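PDB 2IB0: DUF4439 domain-containing protein from Mycobacterium tuberculosis, which is of unknown function but folds as a four-helix bundle and belongs to a family of the ferritin-like clan. Local coordinates for residues Asp22-Cys27 against Met72-Val78; Ala29-Glu33 against Ala113-Val117. All coordinates share one frame; numbering follows the deposited sequence.

Contact 1 of 2, residues Asp22-Cys27 against Met72-Val78; sequences DNAALC and MLSARGV
With CG, CD and NE of Arg76 drawn out in an extended chain (chi2 -177°), its guanidinium reaches across to Asp22 and Asn23 on helix 18-46, while Asp22 turns its CG away from the backbone N and beside its carbonyl carbon (chi1 -164°), which brings OD1 to the guanidinium. Arg76 NH2 lies 2.8 Å from Asp22 OD1 in a salt bridge, and NH1 adds a weak bond to that oxygen. The approach is far from coplanar: carboxylate and guanidinium planes stand 74° apart, and NH2 meets OD1 from above the carboxylate plane. Arg76 NH1 gives Asn23 OD1 a hydrogen bond of 2.9 Å, in the carbonyl plane and on a lone pair. Leu26 CD2 lies over the centre of one guanidinium face, and the same methyl presses tightly on Leu73 CD2, 3.4 Å away. Cys27 SG touches both Leu73 CD2 and Val78 CG1, and Val78 CG2 touches Asn23 ND2 at 3.6 Å. Val78 is held there by the Schellman motif in which Gly77 takes a positive phi and Val78 N bonds back to Leu73 O. Because Arg76 NH2 also forms a salt bridge with Asp126 of helix 124-150, the guanidinium probably offsets the negative charge of both carboxylates, and from the C-terminal end of helix 52-75 it ties three helices together.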
# COMPACT_ATOMS: atom_id res chain seq x y z
N ASP A 22 15.25 -14.79 -1.58
CA ASP A 22 14.11 -14.53 -2.47
C ASP A 22 13.06 -15.65 -2.34
O ASP A 22 11.89 -15.38 -2.03
CB ASP A 22 14.62 -14.39 -3.93
CG ASP A 22 13.61 -13.74 -4.87
OD1 ASP A 22 12.42 -13.53 -4.48
OD2 ASP A 22 14.04 -13.40 -6.02
N ASN A 23 13.47 -16.91 -2.55
CA ASN A 23 12.58 -18.07 -2.36
C ASN A 23 11.98 -18.17 -0.97
O ASN A 23 10.78 -18.48 -0.80
CB ASN A 23 13.32 -19.38 -2.69
CG ASN A 23 13.68 -19.48 -4.17
OD1 ASN A 23 13.27 -18.64 -4.98
ND2 ASN A 23 14.45 -20.50 -4.53
N ALA A 24 12.82 -17.93 0.03
CA ALA A 24 12.37 -17.98 1.39
C ALA A 24 11.33 -16.94 1.65
O ALA A 24 10.34 -17.24 2.31
CB ALA A 24 13.53 -17.85 2.37
N ALA A 25 11.53 -15.71 1.13
CA ALA A 25 10.56 -14.68 1.36
C ALA A 25 9.23 -15.03 0.68
O ALA A 25 8.19 -14.73 1.20
CB ALA A 25 11.08 -13.27 0.88
N LEU A 26 9.26 -15.57 -0.53
CA LEU A 26 8.02 -15.76 -1.26
C LEU A 26 7.23 -16.97 -0.73
O LEU A 26 5.98 -16.96 -0.76
CB LEU A 26 8.31 -15.88 -2.77
CG LEU A 26 7.11 -16.01 -3.72
CD1 LEU A 26 6.23 -14.79 -3.74
CD2 LEU A 26 7.51 -16.44 -5.14
N CYS A 27 7.97 -18.00 -0.28
CA CYS A 27 7.37 -19.11 0.44
C CYS A 27 6.70 -18.64 1.72
O CYS A 27 5.58 -19.03 1.98
CB CYS A 27 8.39 -20.25 0.74
SG CYS A 27 8.86 -21.19 -0.75
N MET A 72 4.40 -18.75 -9.67
CA MET A 72 5.75 -18.12 -9.56
C MET A 72 6.78 -19.08 -8.99
O MET A 72 7.89 -19.21 -9.53
CB MET A 72 5.71 -16.87 -8.69
CG MET A 72 5.10 -15.64 -9.34
SD MET A 72 4.61 -14.37 -8.16
CE MET A 72 6.16 -13.51 -7.89
N LEU A 73 6.43 -19.75 -7.89
CA LEU A 73 7.35 -20.70 -7.25
C LEU A 73 7.70 -21.85 -8.21
O LEU A 73 8.85 -22.28 -8.24
CB LEU A 73 6.81 -21.20 -5.90
CG LEU A 73 6.73 -20.10 -4.80
CD1 LEU A 73 5.89 -20.56 -3.60
CD2 LEU A 73 8.12 -19.65 -4.31
N SER A 74 6.71 -22.31 -9.00
CA SER A 74 6.97 -23.31 -10.05
C SER A 74 7.94 -22.84 -11.14
O SER A 74 8.86 -23.59 -11.54
CB SER A 74 5.66 -23.81 -10.67
OG SER A 74 4.85 -24.41 -9.68
N ALA A 75 7.77 -21.61 -11.60
CA ALA A 75 8.71 -21.01 -12.54
C ALA A 75 10.15 -20.98 -12.00
O ALA A 75 11.11 -21.01 -12.78
CB ALA A 75 8.25 -19.61 -12.94
N ARG A 76 10.29 -20.95 -10.68
CA ARG A 76 11.58 -20.94 -10.00
C ARG A 76 12.17 -22.34 -9.72
O ARG A 76 13.31 -22.44 -9.26
CB ARG A 76 11.47 -20.19 -8.67
CG ARG A 76 11.09 -18.73 -8.80
CD ARG A 76 11.09 -18.09 -7.43
NE ARG A 76 10.86 -16.65 -7.47
CZ ARG A 76 11.10 -15.84 -6.44
NH1 ARG A 76 11.60 -16.34 -5.31
NH2 ARG A 76 10.82 -14.55 -6.53
N GLY A 77 11.39 -23.40 -9.96
CA GLY A 77 11.80 -24.76 -9.60
C GLY A 77 11.54 -25.09 -8.14
O GLY A 77 12.18 -25.99 -7.56
N VAL A 78 10.59 -24.38 -7.54
CA VAL A 78 10.24 -24.62 -6.15
C VAL A 78 8.82 -25.17 -6.09
O VAL A 78 7.89 -24.59 -6.67
CB VAL A 78 10.34 -23.30 -5.29
CG1 VAL A 78 9.89 -23.54 -3.87
CG2 VAL A 78 11.77 -22.72 -5.32

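Contact 2 of 2, residues Ala29-Glu33 against Ala113-Val117; sequences ALAVE and AWRAV
Ala29 and Ala113 bring two antiparallel helices of the four-helix bundle together, their CA atoms 5.1 Å apart and the short axes crossing at -157°. The tight part surrounds the methyl of Ala29. Ala29 CB sits over the six-membered ring of Trp114 in a CH-pi contact, 3.8 Å from the ring centroid and only 9° off the normal, and meets Val117 CG2 at 3.7 Å. Trp114 itself is embedded among the other helices, packing on Val69 of helix 52-75 and on Ala130, Ala133 and Leu134 of helix 124-150. Toward the partly exposed Val32 the fit is looser: there a single methyl, Val32 CG2, reaches Ala113 CB at 4.0 Å. On the buried side, the carboxylate of Glu33 is brought back toward the indole by a bend at chi2 (-53°). His62 and Arg65 of helix 52-75 also hold it, through a hydrogen bond to OE1 and a salt bridge to OE2 respectively, so the acid is gripped from two helices. The indole completes this grip at its edge: Trp114 NE1 gives a nearly straight hydrogen bond, 2.9 Å long, to the anti side of Glu33 OE2, which lies almost in the ring plane.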
# COMPACT_ATOMS: atom_id res chain seq x y z
N ALA A 29 5.41 -15.80 2.23
CA ALA A 29 4.32 -14.89 1.92
C ALA A 29 3.16 -15.75 1.48
O ALA A 29 2.03 -15.46 1.81
CB ALA A 29 4.72 -13.94 0.80
N LEU A 30 3.48 -16.84 0.77
CA LEU A 30 2.47 -17.82 0.36
C LEU A 30 1.79 -18.49 1.57
O LEU A 30 0.58 -18.71 1.56
CB LEU A 30 3.08 -18.90 -0.55
CG LEU A 30 2.08 -20.00 -0.89
CD1 LEU A 30 0.78 -19.44 -1.46
CD2 LEU A 30 2.70 -21.13 -1.81
N ALA A 31 2.61 -18.84 2.56
CA ALA A 31 2.16 -19.41 3.84
C ALA A 31 1.27 -18.44 4.58
O ALA A 31 0.29 -18.82 5.18
CB ALA A 31 3.35 -19.85 4.69
N VAL A 32 1.59 -17.16 4.53
CA VAL A 32 0.73 -16.15 5.13
C VAL A 32 -0.63 -16.06 4.39
O VAL A 32 -1.69 -15.99 5.03
CB VAL A 32 1.44 -14.78 5.22
CG1 VAL A 32 0.43 -13.65 5.56
CG2 VAL A 32 2.59 -14.84 6.26
N GLU A 33 -0.59 -16.06 3.05
CA GLU A 33 -1.80 -16.12 2.21
C GLU A 33 -2.73 -17.30 2.52
O GLU A 33 -3.93 -17.10 2.66
CB GLU A 33 -1.43 -16.16 0.71
CG GLU A 33 -0.86 -14.82 0.14
CD GLU A 33 -1.75 -13.59 0.41
OE1 GLU A 33 -3.00 -13.67 0.28
OE2 GLU A 33 -1.21 -12.51 0.73
N ALA A 113 4.74 -9.49 5.28
CA ALA A 113 5.31 -10.61 4.50
C ALA A 113 5.62 -10.15 3.06
O ALA A 113 6.66 -10.48 2.52
CB ALA A 113 4.39 -11.79 4.50
N TRP A 114 4.73 -9.38 2.47
CA TRP A 114 4.99 -8.78 1.16
C TRP A 114 6.10 -7.75 1.11
O TRP A 114 6.85 -7.71 0.13
CB TRP A 114 3.70 -8.30 0.50
CG TRP A 114 2.87 -9.52 0.14
CD1 TRP A 114 1.72 -9.94 0.74
CD2 TRP A 114 3.19 -10.50 -0.85
NE1 TRP A 114 1.28 -11.11 0.17
CE2 TRP A 114 2.17 -11.48 -0.81
CE3 TRP A 114 4.24 -10.64 -1.79
CZ2 TRP A 114 2.14 -12.57 -1.67
CZ3 TRP A 114 4.23 -11.76 -2.63
CH2 TRP A 114 3.19 -12.71 -2.57
N ARG A 115 6.25 -6.92 2.14
CA ARG A 115 7.41 -6.02 2.19
C ARG A 115 8.70 -6.82 2.18
O ARG A 115 9.67 -6.38 1.60
CB ARG A 115 7.34 -5.11 3.42
CG ARG A 115 8.44 -4.11 3.47
CD ARG A 115 8.26 -3.14 4.65
NE ARG A 115 6.90 -2.60 4.67
CZ ARG A 115 5.97 -2.90 5.57
NH1 ARG A 115 6.21 -3.77 6.56
NH2 ARG A 115 4.77 -2.32 5.46
N ALA A 116 8.72 -7.99 2.82
CA ALA A 116 9.93 -8.84 2.76
C ALA A 116 10.24 -9.38 1.36
O ALA A 116 11.39 -9.51 0.99
CB ALA A 116 9.83 -9.99 3.75
N VAL A 117 9.20 -9.75 0.60
CA VAL A 117 9.40 -10.15 -0.80
C VAL A 117 9.93 -8.95 -1.65
O VAL A 117 10.88 -9.09 -2.48
CB VAL A 117 8.10 -10.80 -1.39
CG1 VAL A 117 8.31 -11.18 -2.86
CG2 VAL A 117 7.65 -12.11 -0.56

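How the contacts relate
Helix 18-46 is common to both contacts: contact 1 joins it to the end of helix 52-75, and contact 2 to helix 96-120, the next helix in the chain. Their centres are 11 Å apart, contact 1 lying about 18 Å from the centre of the chain and contact 2 about 8 Å, so the pair runs from one end of the bundle toward its middle. They meet directly where Val117 CG2 packs 3.7 Å from Leu26 CA, and where Leu73 CD1 lies 3.7 Å from Leu30 CD2. Trp114 also touches Leu26, continuing the apolar core between them. Each contact includes a charged group engaged by more than one helix.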